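Local coordinates for tyrosine-protein phosphatase non-receptor type 18 (Homo sapiens, PDB 2OC3), which removes phosphate from phosphotyrosine in proteins, acting on autophosphorylated tyrosine kinases through the catalytic domain modelled here, at residues 210-215 / 292-297; 240-245 / 282-287. All blocks are in the same frame, centred on the assembly; numbering follows the deposited sequence.

Contact 1: residues 210-215 / 292-297; sequences HMLAMV and VAQMFC
Leu212 reaches across from helix 209-222 and sets its two methyls against two consecutive residues of helix 282-296, Gln294 and Met295. The backbones stay well apart, with 8.5 Å between the CA atoms of Leu212 and Met295, so side chains alone bridge the gap.

The apolar half is leucine against methionine. CD2 of Leu212 lies 3.5 Å from SD of Met295 and 3.6 Å from its CG, a van der Waals contact. Met295 places its sulfur there by holding CG anti to its carbonyl carbon (chi1 -63°) and running extended to SD. Those distances hold for the conformer given here, one of two modelled for Met295, which leaves this side of the contact less certain.

The other branch of Leu212 meets a polar side chain. CD1 sits 3.7 Å from NE2 of Gln294 and 4.1 Å from its CD, simple contact without a bond. Gln294 throws CG anti to its own backbone N (chi1 169°) and continues extended, which carries the amide over to the neighbouring helix, where NE2 donates a hydrogen bond to OD1 of Asp209 at its start. A serine in place of Leu212 would probably leave the Met295 thioether without its apolar partner and the Gln294 amide less firmly confined.

Within the phosphatase domain this is plain helix-to-helix packing near the C-terminal end of the modelled chain. Leu212 also rests on Thr291, and Met295 on Arg250 of helix 238-254; Met211 and Met214 of helix 209-222 pack on strand 187-196 of the central sheet.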
loop_
_atom_site.group_PDB
_atom_site.type_symbol
_atom_site.label_atom_id
_atom_site.label_comp_id
_atom_site.label_asym_id
_atom_site.label_seq_id
_atom_site.Cartn_x
_atom_site.Cartn_y
_atom_site.Cartn_z
ATOM N N HIS A 210 16.593 -3.571 -2.062
ATOM C CA HIS A 210 16.064 -2.482 -2.889
ATOM C C HIS A 210 14.693 -2.039 -2.397
ATOM O O HIS A 210 14.357 -0.855 -2.475
ATOM C CB HIS A 210 16.138 -2.854 -4.373
ATOM C CG HIS A 210 17.555 -2.932 -4.854
ATOM N ND1 HIS A 210 17.931 -3.568 -6.017
ATOM C CD2 HIS A 210 18.699 -2.482 -4.283
ATOM C CE1 HIS A 210 19.249 -3.500 -6.145
ATOM N NE2 HIS A 210 19.743 -2.847 -5.108
ATOM N N MET A 211 13.907 -2.962 -1.879
ATOM C CA MET A 211 12.645 -2.573 -1.240
ATOM C C MET A 211 12.908 -1.686 -0.027
ATOM O O MET A 211 12.196 -0.696 0.204
ATOM C CB MET A 211 11.835 -3.789 -0.806
ATOM C CG MET A 211 10.539 -3.414 -0.103
ATOM S SD MET A 211 9.629 -4.876 0.502
ATOM C CE MET A 211 10.787 -5.557 1.669
ATOM N N LEU A 212 13.921 -2.030 0.790
ATOM C CA LEU A 212 14.262 -1.147 1.914
ATOM C C LEU A 212 14.645 0.256 1.429
ATOM O O LEU A 212 14.277 1.265 2.044
ATOM C CB LEU A 212 15.417 -1.741 2.737
ATOM C CG LEU A 212 14.982 -2.782 3.728
ATOM C CD1 LEU A 212 16.214 -3.485 4.311
ATOM C CD2 LEU A 212 14.161 -2.122 4.857
ATOM N N ALA A 213 15.427 0.328 0.348
ATOM C CA ALA A 213 15.817 1.599 -0.273
ATOM C C ALA A 213 14.568 2.399 -0.664
ATOM O O ALA A 213 14.498 3.607 -0.496
ATOM C CB ALA A 213 16.689 1.344 -1.502
ATOM N N MET A 214 13.562 1.693 -1.175
ATOM C CA MET A 214 12.290 2.337 -1.574
ATOM C C MET A 214 11.597 2.976 -0.364
ATOM O O MET A 214 11.108 4.097 -0.454
ATOM C CB MET A 214 11.406 1.299 -2.258
ATOM C CG MET A 214 10.120 1.834 -2.796
ATOM S SD MET A 214 9.000 0.443 -3.226
ATOM C CE MET A 214 7.725 1.289 -4.199
ATOM N N VAL A 215 11.514 2.217 0.727
ATOM C CA VAL A 215 10.893 2.704 1.962
ATOM C C VAL A 215 11.690 3.870 2.544
ATOM O O VAL A 215 11.113 4.880 2.942
ATOM C CB VAL A 215 10.716 1.575 2.985
ATOM C CG1 VAL A 215 10.284 2.152 4.336
ATOM C CG2 VAL A 215 9.647 0.610 2.498
ATOM N N VAL A 292 13.030 -7.536 8.079
ATOM C CA VAL A 292 13.068 -7.022 9.442
ATOM C C VAL A 292 14.383 -7.430 10.140
ATOM O O VAL A 292 15.003 -6.593 10.798
ATOM C CB VAL A 292 11.805 -7.458 10.229
ATOM C CG1 VAL A 292 11.949 -7.143 11.705
ATOM C CG2 VAL A 292 10.553 -6.754 9.630
ATOM N N ALA A 293 14.808 -8.679 9.962
ATOM C CA ALA A 293 16.092 -9.159 10.514
ATOM C C ALA A 293 17.242 -8.291 10.007
ATOM O O ALA A 293 18.121 -7.887 10.787
ATOM C CB ALA A 293 16.314 -10.639 10.153
ATOM N N GLN A 294 17.215 -7.964 8.713
ATOM C CA GLN A 294 18.252 -7.121 8.118
ATOM C C GLN A 294 18.233 -5.712 8.707
ATOM O O GLN A 294 19.292 -5.141 9.020
ATOM C CB GLN A 294 18.119 -7.084 6.615
ATOM C CG GLN A 294 18.974 -6.041 5.990
ATOM C CD GLN A 294 19.191 -6.258 4.535
ATOM O OE1 GLN A 294 19.081 -7.386 4.036
ATOM N NE2 GLN A 294 19.518 -5.173 3.830
ATOM N N MET A 295 17.044 -5.143 8.880
ATOM C CA MET A 295 16.939 -3.831 9.521
ATOM C C MET A 295 17.468 -3.867 10.938
ATOM O O MET A 295 18.070 -2.908 11.385
ATOM C CB MET A 295 15.489 -3.348 9.567
ATOM C CG MET A 295 14.848 -3.120 8.231
ATOM S SD MET A 295 13.385 -2.043 8.308
ATOM C CE MET A 295 13.038 -2.105 10.050
ATOM N N PHE A 296 17.229 -4.968 11.640
ATOM C CA PHE A 296 17.642 -5.100 13.046
ATOM C C PHE A 296 19.139 -5.427 13.147
ATOM O O PHE A 296 19.708 -5.369 14.242
ATOM C CB PHE A 296 16.797 -6.168 13.761
ATOM C CG PHE A 296 15.383 -5.743 14.067
ATOM C CD1 PHE A 296 14.860 -4.550 13.601
ATOM C CD2 PHE A 296 14.562 -6.555 14.807
ATOM C CE1 PHE A 296 13.546 -4.194 13.893
ATOM C CE2 PHE A 296 13.260 -6.201 15.087
ATOM C CZ PHE A 296 12.763 -5.005 14.630
ATOM N N CYS A 297 19.747 -5.730 11.995
ATOM C CA CYS A 297 21.178 -6.034 11.819
ATOM C C CYS A 297 21.565 -7.356 12.460
ATOM O O CYS A 297 21.929 -8.302 11.752
ATOM C CB CYS A 297 22.076 -4.888 12.305
ATOM S SG CYS A 297 21.929 -3.387 11.296
#

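Contact 2: residues 240-245 / 282-287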
loop_
_atom_site.group_PDB
_atom_site.type_symbol
_atom_site.label_atom_id
_atom_site.label_comp_id
_atom_site.label_asym_id
_atom_site.label_seq_id
_atom_site.Cartn_x
_atom_site.Cartn_y
_atom_site.Cartn_z
ATOM N N THR A 240 1.408 -4.962 -1.020
ATOM C CA THR A 240 1.050 -3.747 -0.298
ATOM C C THR A 240 1.231 -3.964 1.206
ATOM O O THR A 240 1.780 -3.097 1.922
ATOM C CB THR A 240 -0.378 -3.366 -0.639
ATOM O OG1 THR A 240 -0.440 -2.877 -1.995
ATOM C CG2 THR A 240 -0.897 -2.302 0.279
ATOM N N GLY A 241 0.757 -5.112 1.689
ATOM C CA GLY A 241 0.924 -5.402 3.119
ATOM C C GLY A 241 2.363 -5.593 3.538
ATOM O O GLY A 241 2.740 -5.186 4.640
ATOM N N VAL A 242 3.194 -6.137 2.657
ATOM C CA VAL A 242 4.632 -6.224 2.951
ATOM C C VAL A 242 5.189 -4.815 3.128
ATOM O O VAL A 242 5.865 -4.532 4.117
ATOM C CB VAL A 242 5.408 -6.990 1.868
ATOM C CG1 VAL A 242 6.924 -6.834 2.090
ATOM C CG2 VAL A 242 4.997 -8.456 1.897
ATOM N N LEU A 243 4.947 -3.919 2.172
ATOM C CA LEU A 243 5.484 -2.565 2.255
ATOM C C LEU A 243 5.021 -1.830 3.502
ATOM O O LEU A 243 5.824 -1.161 4.170
ATOM C CB LEU A 243 5.119 -1.723 1.036
ATOM C CG LEU A 243 5.882 -2.038 -0.241
ATOM C CD1 LEU A 243 5.412 -1.214 -1.393
ATOM C CD2 LEU A 243 7.407 -1.834 -0.098
ATOM N N CYS A 244 3.724 -1.914 3.819
ATOM C CA CYS A 244 3.201 -1.197 4.993
ATOM C C CYS A 244 3.818 -1.750 6.259
ATOM O O CYS A 244 4.155 -0.983 7.197
ATOM C CB CYS A 244 1.684 -1.271 5.092
ATOM S SG CYS A 244 0.830 -0.364 3.739
ATOM N N THR A 245 4.005 -3.059 6.323
ATOM C CA THR A 245 4.560 -3.660 7.533
ATOM C C THR A 245 6.039 -3.285 7.689
ATOM O O THR A 245 6.497 -2.990 8.808
ATOM C CB THR A 245 4.411 -5.195 7.532
ATOM O OG1 THR A 245 3.021 -5.530 7.427
ATOM C CG2 THR A 245 4.987 -5.786 8.818
ATOM N N GLU A 282 2.917 -17.259 2.420
ATOM C CA GLU A 282 4.008 -17.659 3.255
ATOM C C GLU A 282 5.349 -17.077 2.753
ATOM O O GLU A 282 6.161 -16.633 3.565
ATOM C CB GLU A 282 4.065 -19.205 3.373
ATOM C CG GLU A 282 5.160 -19.708 4.275
ATOM C CD GLU A 282 5.324 -21.216 4.240
ATOM O OE1 GLU A 282 4.308 -21.938 4.263
ATOM O OE2 GLU A 282 6.479 -21.670 4.205
ATOM N N GLU A 283 5.564 -17.082 1.448
ATOM C CA GLU A 283 6.812 -16.546 0.915
ATOM C C GLU A 283 6.936 -15.035 1.216
ATOM O O GLU A 283 8.023 -14.555 1.543
ATOM C CB GLU A 283 6.922 -16.820 -0.578
ATOM N N GLN A 284 5.828 -14.311 1.140
ATOM C CA GLN A 284 5.840 -12.904 1.527
ATOM C C GLN A 284 6.156 -12.736 2.996
ATOM O O GLN A 284 6.893 -11.826 3.365
ATOM C CB GLN A 284 4.523 -12.231 1.186
ATOM C CG GLN A 284 4.355 -12.013 -0.310
ATOM C CD GLN A 284 2.929 -11.645 -0.749
ATOM O OE1 GLN A 284 2.018 -11.612 0.085
ATOM N NE2 GLN A 284 2.719 -11.422 -2.056
ATOM N N TYR A 285 5.580 -13.581 3.854
ATOM C CA TYR A 285 5.821 -13.504 5.291
ATOM C C TYR A 285 7.289 -13.798 5.606
ATOM O O TYR A 285 7.893 -13.122 6.412
ATOM C CB TYR A 285 4.894 -14.478 6.051
ATOM C CG TYR A 285 4.873 -14.321 7.552
ATOM C CD1 TYR A 285 4.233 -13.229 8.140
ATOM C CD2 TYR A 285 5.464 -15.266 8.400
ATOM C CE1 TYR A 285 4.197 -13.051 9.496
ATOM C CE2 TYR A 285 5.392 -15.115 9.780
ATOM C CZ TYR A 285 4.763 -13.984 10.318
ATOM O OH TYR A 285 4.670 -13.792 11.677
ATOM N N ARG A 286 7.865 -14.791 4.931
ATOM C CA ARG A 286 9.292 -15.098 5.120
ATOM C C ARG A 286 10.147 -13.905 4.644
ATOM O O ARG A 286 11.123 -13.532 5.319
ATOM C CB ARG A 286 9.685 -16.370 4.375
ATOM C CG ARG A 286 9.188 -17.666 4.963
ATOM C CD ARG A 286 9.713 -18.886 4.143
ATOM N NE ARG A 286 9.191 -20.152 4.682
ATOM C CZ ARG A 286 9.654 -20.752 5.776
ATOM N NH1 ARG A 286 10.672 -20.231 6.456
ATOM N NH2 ARG A 286 9.097 -21.891 6.193
ATOM N N PHE A 287 9.803 -13.326 3.487
ATOM C CA PHE A 287 10.512 -12.141 2.956
ATOM C C PHE A 287 10.460 -10.968 3.949
ATOM O O PHE A 287 11.472 -10.251 4.176
ATOM C CB PHE A 287 9.912 -11.754 1.636
ATOM C CG PHE A 287 10.586 -10.587 0.951
ATOM C CD1 PHE A 287 11.891 -10.676 0.509
ATOM C CD2 PHE A 287 9.867 -9.449 0.637
ATOM C CE1 PHE A 287 12.458 -9.615 -0.169
ATOM C CE2 PHE A 287 10.451 -8.402 -0.058
ATOM C CZ PHE A 287 11.743 -8.499 -0.442
#
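Val242 divides its two methyls between Gln284 and Phe287, joining helix 238-254, which follows the phosphate-binding P-loop of the protein tyrosine phosphatase fold, to helix 282-296. With CG1 anti to its backbone N (chi1 170°), Val242 turns both branches to the facing helix. CG2 meets CB of Gln284 at 3.9 Å, touching the root of that side chain rather than its amide.

Gln284 keeps CG anti to the carbonyl carbon (chi1 -72°) and then extends, and its OE1 accepts a hydrogen bond from the backbone N of Gln280, a residue that probably binds substrate, as in related phosphatases. The buried amide oxygen thus finds its partner just before the helix. Phe287 begins its side chain at an angle to the contact, yet the ring end swings nearer: CD2 comes within 4.2 Å of Val242 CG1, the two side chains crossing at roughly a right angle.

Both helices also carry side-chain bonds of their own. Arg286 grips Glu282 side-on, NE and NH2 sharing OE2, in a salt bridge one turn long. On helix 238-254, Gly241 O accepts from the backbone N and the hydroxyl of Thr245, which reach it from opposite faces of its plane. Thr245 OG1 lies 2.8 Å from Gly241 O.

Contacts 1 and 2, with centres 12 Å apart, share helix 282-296: residues 282-287 pack on helix 238-254 in contact 2, residues 292-297 on helix 209-222 in contact 1. Met211 ties them together. Its side chain packs on residues of contact 2, with Met211 CE 3.3 Å from Phe287 CE2, SD 3.7 Å from Val242 CG1 and CG 3.5 Å from Leu243 CD2, so helices 238-254 and 282-296 both pack on one methionine of helix 209-222. Their relation to catalysis differs. Contact 2 is close to the active site: the nearest atoms of the Gln284 side chain lie about 3 Å from those of Gly238 and Gln280, both probably substrate-binding, and Thr240 touches the predicted nucleophile Cys233. Contact 1 lies away from these sites.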